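Local structure of DNA topoisomerase 2-associated protein PAT1 (Saccharomyces cerevisiae, 5LMG) at residues A[131-136]-A[194-199]; A[283-288]-A[294-299]. The protein probably promotes mRNA decapping and represses translation, its C-terminal domain directly binding the decapping enzyme Dcp2 and the exonuclease Xrn1. The protein carries 2 engineered substitutions. One frame throughout, in Å; residues are numbered along the deposited sequence.

Contact 1: residues A[131-136]-A[194-199]; sequences ELSHLQ and VSFLTT
Leu132 extends its CG away from the backbone N (chi1 -154°), whereas Leu197 turns its CG away from the carbonyl carbon (chi1 -65°), and these choices bring the two leucine forks together between a loop and a short helix. In both, CB points from the backbone toward the facing segment, and the two side chains cross obliquely. Leu197 divides its work between its methyls: CD1 lies 3.9 Å from CD2 of Leu132, while CD2 comes within 4.1 Å of CG of Leu132 and 3.8 Å of OG of Ser133. That hydroxyl marks the polar border of the patch. It stands near the ring plane of Phe196, at the edge, with OG 4.3 Å from CD2 of the phenylalanine, and its hydrogen bond is made with Asn192, just ahead of the helix. Ser133 therefore meets apolar carbon across the contact while its polar need is met elsewhere.

Around Leu197, two threonine hydroxyls fold back on the same turn of backbone. Thr198 OG1 donates to Ser195 O over 2.7 Å, tilted from the carbonyl plane; Thr199 OG1 reaches Phe196 O in the carbonyl plane, also at 2.7 Å, and shares that oxygen with its own backbone N. Ile138 of helix 136-141 touches Leu132, Phe196 and Leu197 alike. An interhelical loop seated on the side of a later helix in this way is consistent with an all-helical superhelix of the TPR clan, the group to which this family belongs.

Contact 2: residues A[283-288]-A[294-299]; sequences SLAASG and RIIIDE. Engineered in segment 283-288: Ala286 (natural residue Leu). With EDO (1,2-ethanediol), chain L.
Ile296 reaches across to Leu284 and Ala285 inside a helical hairpin, in which helix 275-286 and helix 290-322 run roughly antiparallel after a very short connection. Its CB sets the direction, pointing toward the facing helix. From there the chain forks: CG2 takes the place anti to the backbone N, and CG1 the place anti to the carbonyl carbon (chi1 -59°), which sends the longer branch toward the partner. CG1 comes within 3.9 Å of CD2 of Leu284. One bond further, CD1 enters the angle between two neighbouring residues, lying 3.8 Å from CG of Leu284 and 3.9 Å from CA of Ala285. The methyl of Ala285 is a looser neighbour, its CB being 4.4 Å from the same CD1. A single isoleucine tip thus spans two successive residues of the other helix, and the small alanine leaves its backbone accessible to that tip.

All three residues are buried. Phe352 of helix 329-355 touches both Ala285 and Ile296, and Phe243 of helix 234-246 also meets Ile296. The second helix has another surface to serve: Arg294 forms a salt bridge with an acidic side chain of the bound Dcp2 peptide, and Ile297 packs on the peptide as well. A 1,2-ethanediol, probably from the crystallisation liquor, donates from O2 to Ser287 O across 2.8 Å.

In the fold
From the N-terminal side, the chain leaves helix 118-130, and the loop that follows supplies the first half of contact 1. Two long helices, 151-174 and 178-191, belong to the excursion of 57 residues that ends when 194-199 returns to that loop. Contact 2 opens and closes later, bridging only five residues, so the two lie in series and neither encloses the other. Their centres are 21 Å apart and their nearest atoms about 8 Å, without touching. Helices 201-216 and 234-246 join them: each touches segments of both contacts. A closure over 57 residues and a local hairpin thus share two helices as neighbours.

Contact 1: residues A[131-136]-A[194-199]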
loop_
_atom_site.group_PDB
_atom_site.type_symbol
_atom_site.label_atom_id
_atom_site.label_comp_id
_atom_site.label_asym_id
_atom_site.label_seq_id
_atom_site.Cartn_x
_atom_site.Cartn_y
_atom_site.Cartn_z
ATOM N N GLU A 131 -14.082 -4.422 6.456
ATOM C CA GLU A 131 -14.623 -3.063 6.525
ATOM C C GLU A 131 -13.625 -2.016 5.985
ATOM O O GLU A 131 -13.701 -0.850 6.374
ATOM C CB GLU A 131 -15.008 -2.736 7.985
ATOM C CG GLU A 131 -16.038 -3.671 8.594
ATOM C CD GLU A 131 -17.373 -3.018 8.889
ATOM O OE1 GLU A 131 -17.636 -2.713 10.074
ATOM O OE2 GLU A 131 -18.157 -2.813 7.933
ATOM N N LEU A 132 -12.714 -2.427 5.076
ATOM C CA LEU A 132 -11.667 -1.562 4.526
ATOM C C LEU A 132 -12.192 -0.273 3.866
ATOM O O LEU A 132 -11.557 0.768 4.011
ATOM C CB LEU A 132 -10.737 -2.344 3.578
ATOM C CG LEU A 132 -9.310 -1.801 3.411
ATOM C CD1 LEU A 132 -8.630 -1.538 4.771
ATOM C CD2 LEU A 132 -8.458 -2.742 2.582
ATOM N N SER A 133 -13.362 -0.327 3.202
ATOM C CA SER A 133 -13.958 0.849 2.563
ATOM C C SER A 133 -14.547 1.840 3.581
ATOM O O SER A 133 -14.715 3.014 3.249
ATOM C CB SER A 133 -14.988 0.436 1.518
ATOM O OG SER A 133 -14.353 -0.271 0.465
ATOM N N HIS A 134 -14.821 1.372 4.818
ATOM C CA HIS A 134 -15.353 2.173 5.929
ATOM C C HIS A 134 -14.220 2.757 6.795
ATOM O O HIS A 134 -14.487 3.497 7.750
ATOM C CB HIS A 134 -16.301 1.322 6.804
ATOM C CG HIS A 134 -17.532 0.814 6.106
ATOM N ND1 HIS A 134 -17.750 1.028 4.752
ATOM C CD2 HIS A 134 -18.569 0.101 6.607
ATOM C CE1 HIS A 134 -18.903 0.439 4.475
ATOM N NE2 HIS A 134 -19.437 -0.125 5.561
ATOM N N LEU A 135 -12.964 2.404 6.480
ATOM C CA LEU A 135 -11.798 2.868 7.221
ATOM C C LEU A 135 -11.500 4.292 6.757
ATOM O O LEU A 135 -11.335 4.536 5.557
ATOM C CB LEU A 135 -10.619 1.900 7.000
ATOM C CG LEU A 135 -9.464 1.900 8.000
ATOM C CD1 LEU A 135 -9.932 1.637 9.424
ATOM C CD2 LEU A 135 -8.442 0.867 7.612
ATOM N N GLN A 136 -11.556 5.246 7.702
ATOM C CA GLN A 136 -11.349 6.672 7.438
ATOM C C GLN A 136 -10.047 6.972 6.707
ATOM O O GLN A 136 -10.048 7.815 5.809
ATOM C CB GLN A 136 -11.474 7.500 8.725
ATOM C CG GLN A 136 -12.060 8.902 8.508
ATOM C CD GLN A 136 -13.394 8.928 7.779
ATOM O OE1 GLN A 136 -13.552 9.623 6.770
ATOM N NE2 GLN A 136 -14.381 8.180 8.264
ATOM N N VAL A 194 -12.906 -3.140 -5.196
ATOM C CA VAL A 194 -11.446 -3.286 -5.285
ATOM C C VAL A 194 -10.808 -2.102 -6.035
ATOM O O VAL A 194 -9.807 -1.564 -5.559
ATOM C CB VAL A 194 -11.005 -4.677 -5.839
ATOM C CG1 VAL A 194 -9.491 -4.858 -5.760
ATOM C CG2 VAL A 194 -11.701 -5.814 -5.093
ATOM N N SER A 195 -11.415 -1.660 -7.158
ATOM C CA SER A 195 -10.911 -0.517 -7.924
ATOM C C SER A 195 -10.850 0.769 -7.064
ATOM O O SER A 195 -9.871 1.509 -7.172
ATOM C CB SER A 195 -11.733 -0.294 -9.187
ATOM O OG SER A 195 -11.229 0.827 -9.894
ATOM N N PHE A 196 -11.869 1.015 -6.198
ATOM C CA PHE A 196 -11.833 2.149 -5.278
ATOM C C PHE A 196 -10.624 2.026 -4.330
ATOM O O PHE A 196 -9.913 3.010 -4.150
ATOM C CB PHE A 196 -13.147 2.331 -4.477
ATOM C CG PHE A 196 -13.013 3.361 -3.361
ATOM C CD1 PHE A 196 -12.903 4.719 -3.652
ATOM C CD2 PHE A 196 -12.930 2.963 -2.028
ATOM C CE1 PHE A 196 -12.731 5.664 -2.627
ATOM C CE2 PHE A 196 -12.770 3.909 -1.002
ATOM C CZ PHE A 196 -12.671 5.255 -1.310
ATOM N N LEU A 197 -10.363 0.813 -3.778
ATOM C CA LEU A 197 -9.229 0.560 -2.864
ATOM C C LEU A 197 -7.868 0.895 -3.493
ATOM O O LEU A 197 -6.971 1.393 -2.799
ATOM C CB LEU A 197 -9.221 -0.887 -2.328
ATOM C CG LEU A 197 -10.380 -1.336 -1.426
ATOM C CD1 LEU A 197 -10.117 -2.740 -0.897
ATOM C CD2 LEU A 197 -10.622 -0.355 -0.246
ATOM N N THR A 198 -7.740 0.676 -4.817
ATOM C CA THR A 198 -6.514 0.965 -5.572
ATOM C C THR A 198 -6.279 2.473 -5.836
ATOM O O THR A 198 -5.188 2.830 -6.275
ATOM C CB THR A 198 -6.454 0.150 -6.864
ATOM O OG1 THR A 198 -7.407 0.656 -7.792
ATOM C CG2 THR A 198 -6.590 -1.363 -6.627
ATOM N N THR A 199 -7.287 3.343 -5.583
ATOM C CA THR A 199 -7.145 4.812 -5.719
ATOM C C THR A 199 -6.519 5.389 -4.419
ATOM O O THR A 199 -6.183 6.576 -4.348
ATOM C CB THR A 199 -8.472 5.512 -6.080
ATOM O OG1 THR A 199 -9.352 5.504 -4.960
ATOM C CG2 THR A 199 -9.143 4.952 -7.345
#

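Contact 2: residues A[283-288]-A[294-299]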
loop_
_atom_site.group_PDB
_atom_site.type_symbol
_atom_site.label_atom_id
_atom_site.label_comp_id
_atom_site.label_asym_id
_atom_site.label_seq_id
_atom_site.Cartn_x
_atom_site.Cartn_y
_atom_site.Cartn_z
ATOM N N SER A 283 4.125 -7.020 -8.309
ATOM C CA SER A 283 3.526 -8.171 -7.615
ATOM C C SER A 283 2.328 -8.743 -8.378
ATOM O O SER A 283 2.175 -9.970 -8.431
ATOM C CB SER A 283 3.172 -7.836 -6.170
ATOM O OG SER A 283 2.063 -6.955 -6.111
ATOM N N LEU A 284 1.519 -7.869 -9.024
ATOM C CA LEU A 284 0.360 -8.284 -9.833
ATOM C C LEU A 284 0.843 -9.092 -11.048
ATOM O O LEU A 284 0.343 -10.198 -11.272
ATOM C CB LEU A 284 -0.484 -7.053 -10.256
ATOM C CG LEU A 284 -1.837 -7.303 -10.970
ATOM C CD1 LEU A 284 -2.895 -7.924 -10.036
ATOM C CD2 LEU A 284 -2.356 -6.018 -11.595
ATOM N N ALA A 285 1.876 -8.589 -11.761
ATOM C CA ALA A 285 2.468 -9.251 -12.929
ATOM C C ALA A 285 3.127 -10.608 -12.608
ATOM O O ALA A 285 2.947 -11.562 -13.374
ATOM C CB ALA A 285 3.464 -8.325 -13.605
ATOM N N ALA A 286 3.885 -10.677 -11.485
ATOM C CA ALA A 286 4.626 -11.851 -10.996
ATOM C C ALA A 286 3.750 -13.058 -10.715
ATOM O O ALA A 286 4.194 -14.172 -10.969
ATOM C CB ALA A 286 5.451 -11.493 -9.760
ATOM N N SER A 287 2.508 -12.842 -10.220
ATOM C CA SER A 287 1.549 -13.908 -9.925
ATOM C C SER A 287 0.588 -14.199 -11.099
ATOM O O SER A 287 -0.256 -15.084 -10.984
ATOM C CB SER A 287 0.768 -13.590 -8.652
ATOM O OG SER A 287 1.564 -13.786 -7.495
ATOM N N GLY A 288 0.730 -13.468 -12.208
ATOM C CA GLY A 288 -0.119 -13.644 -13.383
ATOM C C GLY A 288 0.461 -14.521 -14.476
ATOM O O GLY A 288 1.680 -14.635 -14.608
ATOM N N ARG A 294 -0.110 -9.409 -20.464
ATOM C CA ARG A 294 -0.446 -8.731 -21.717
ATOM C C ARG A 294 -1.408 -7.582 -21.440
ATOM O O ARG A 294 -1.187 -6.478 -21.933
ATOM C CB ARG A 294 -1.079 -9.705 -22.714
ATOM C CG ARG A 294 -0.085 -10.662 -23.385
ATOM C CD ARG A 294 -0.823 -11.653 -24.265
ATOM N NE ARG A 294 -1.075 -11.125 -25.605
ATOM C CZ ARG A 294 -2.220 -10.589 -26.014
ATOM N NH1 ARG A 294 -3.252 -10.496 -25.185
ATOM N NH2 ARG A 294 -2.351 -10.159 -27.262
ATOM N N ILE A 295 -2.464 -7.854 -20.635
ATOM C CA ILE A 295 -3.474 -6.877 -20.235
ATOM C C ILE A 295 -2.827 -5.784 -19.364
ATOM O O ILE A 295 -3.068 -4.609 -19.630
ATOM C CB ILE A 295 -4.694 -7.551 -19.535
ATOM C CG1 ILE A 295 -5.504 -8.435 -20.517
ATOM C CG2 ILE A 295 -5.601 -6.491 -18.841
ATOM C CD1 ILE A 295 -6.285 -9.529 -19.885
ATOM N N ILE A 296 -2.023 -6.171 -18.328
ATOM C CA ILE A 296 -1.348 -5.212 -17.422
ATOM C C ILE A 296 -0.488 -4.200 -18.217
ATOM O O ILE A 296 -0.692 -2.993 -18.042
ATOM C CB ILE A 296 -0.557 -5.873 -16.251
ATOM C CG1 ILE A 296 -1.489 -6.745 -15.359
ATOM C CG2 ILE A 296 0.190 -4.787 -15.400
ATOM C CD1 ILE A 296 -0.760 -7.903 -14.560
ATOM N N ILE A 297 0.443 -4.703 -19.087
ATOM C CA ILE A 297 1.337 -3.924 -19.963
ATOM C C ILE A 297 0.514 -2.981 -20.840
ATOM O O ILE A 297 0.859 -1.805 -20.959
ATOM C CB ILE A 297 2.265 -4.851 -20.836
ATOM C CG1 ILE A 297 3.524 -5.294 -20.071
ATOM C CG2 ILE A 297 2.680 -4.180 -22.173
ATOM C CD1 ILE A 297 4.723 -4.246 -20.063
ATOM N N ASP A 298 -0.574 -3.505 -21.460
ATOM C CA ASP A 298 -1.426 -2.698 -22.324
ATOM C C ASP A 298 -2.060 -1.525 -21.544
ATOM O O ASP A 298 -2.054 -0.394 -22.024
ATOM C CB ASP A 298 -2.516 -3.576 -22.985
ATOM C CG ASP A 298 -3.393 -2.779 -23.905
ATOM O OD1 ASP A 298 -2.861 -2.202 -24.874
ATOM O OD2 ASP A 298 -4.586 -2.619 -23.587
ATOM N N GLU A 299 -2.594 -1.811 -20.346
ATOM C CA GLU A 299 -3.302 -0.829 -19.530
ATOM C C GLU A 299 -2.400 0.276 -18.971
ATOM O O GLU A 299 -2.874 1.396 -18.790
ATOM C CB GLU A 299 -4.130 -1.504 -18.420
ATOM C CG GLU A 299 -5.399 -2.159 -18.965
ATOM C CD GLU A 299 -6.481 -2.524 -17.962
ATOM O OE1 GLU A 299 -6.798 -1.694 -17.077
ATOM O OE2 GLU A 299 -7.065 -3.621 -18.110
HETATM C C1 EDO L . -3.916 -17.570 -12.556
HETATM O O1 EDO L . -5.115 -16.829 -12.481
HETATM C C2 EDO L . -2.715 -16.609 -12.451
HETATM O O2 EDO L . -1.583 -17.293 -11.969
#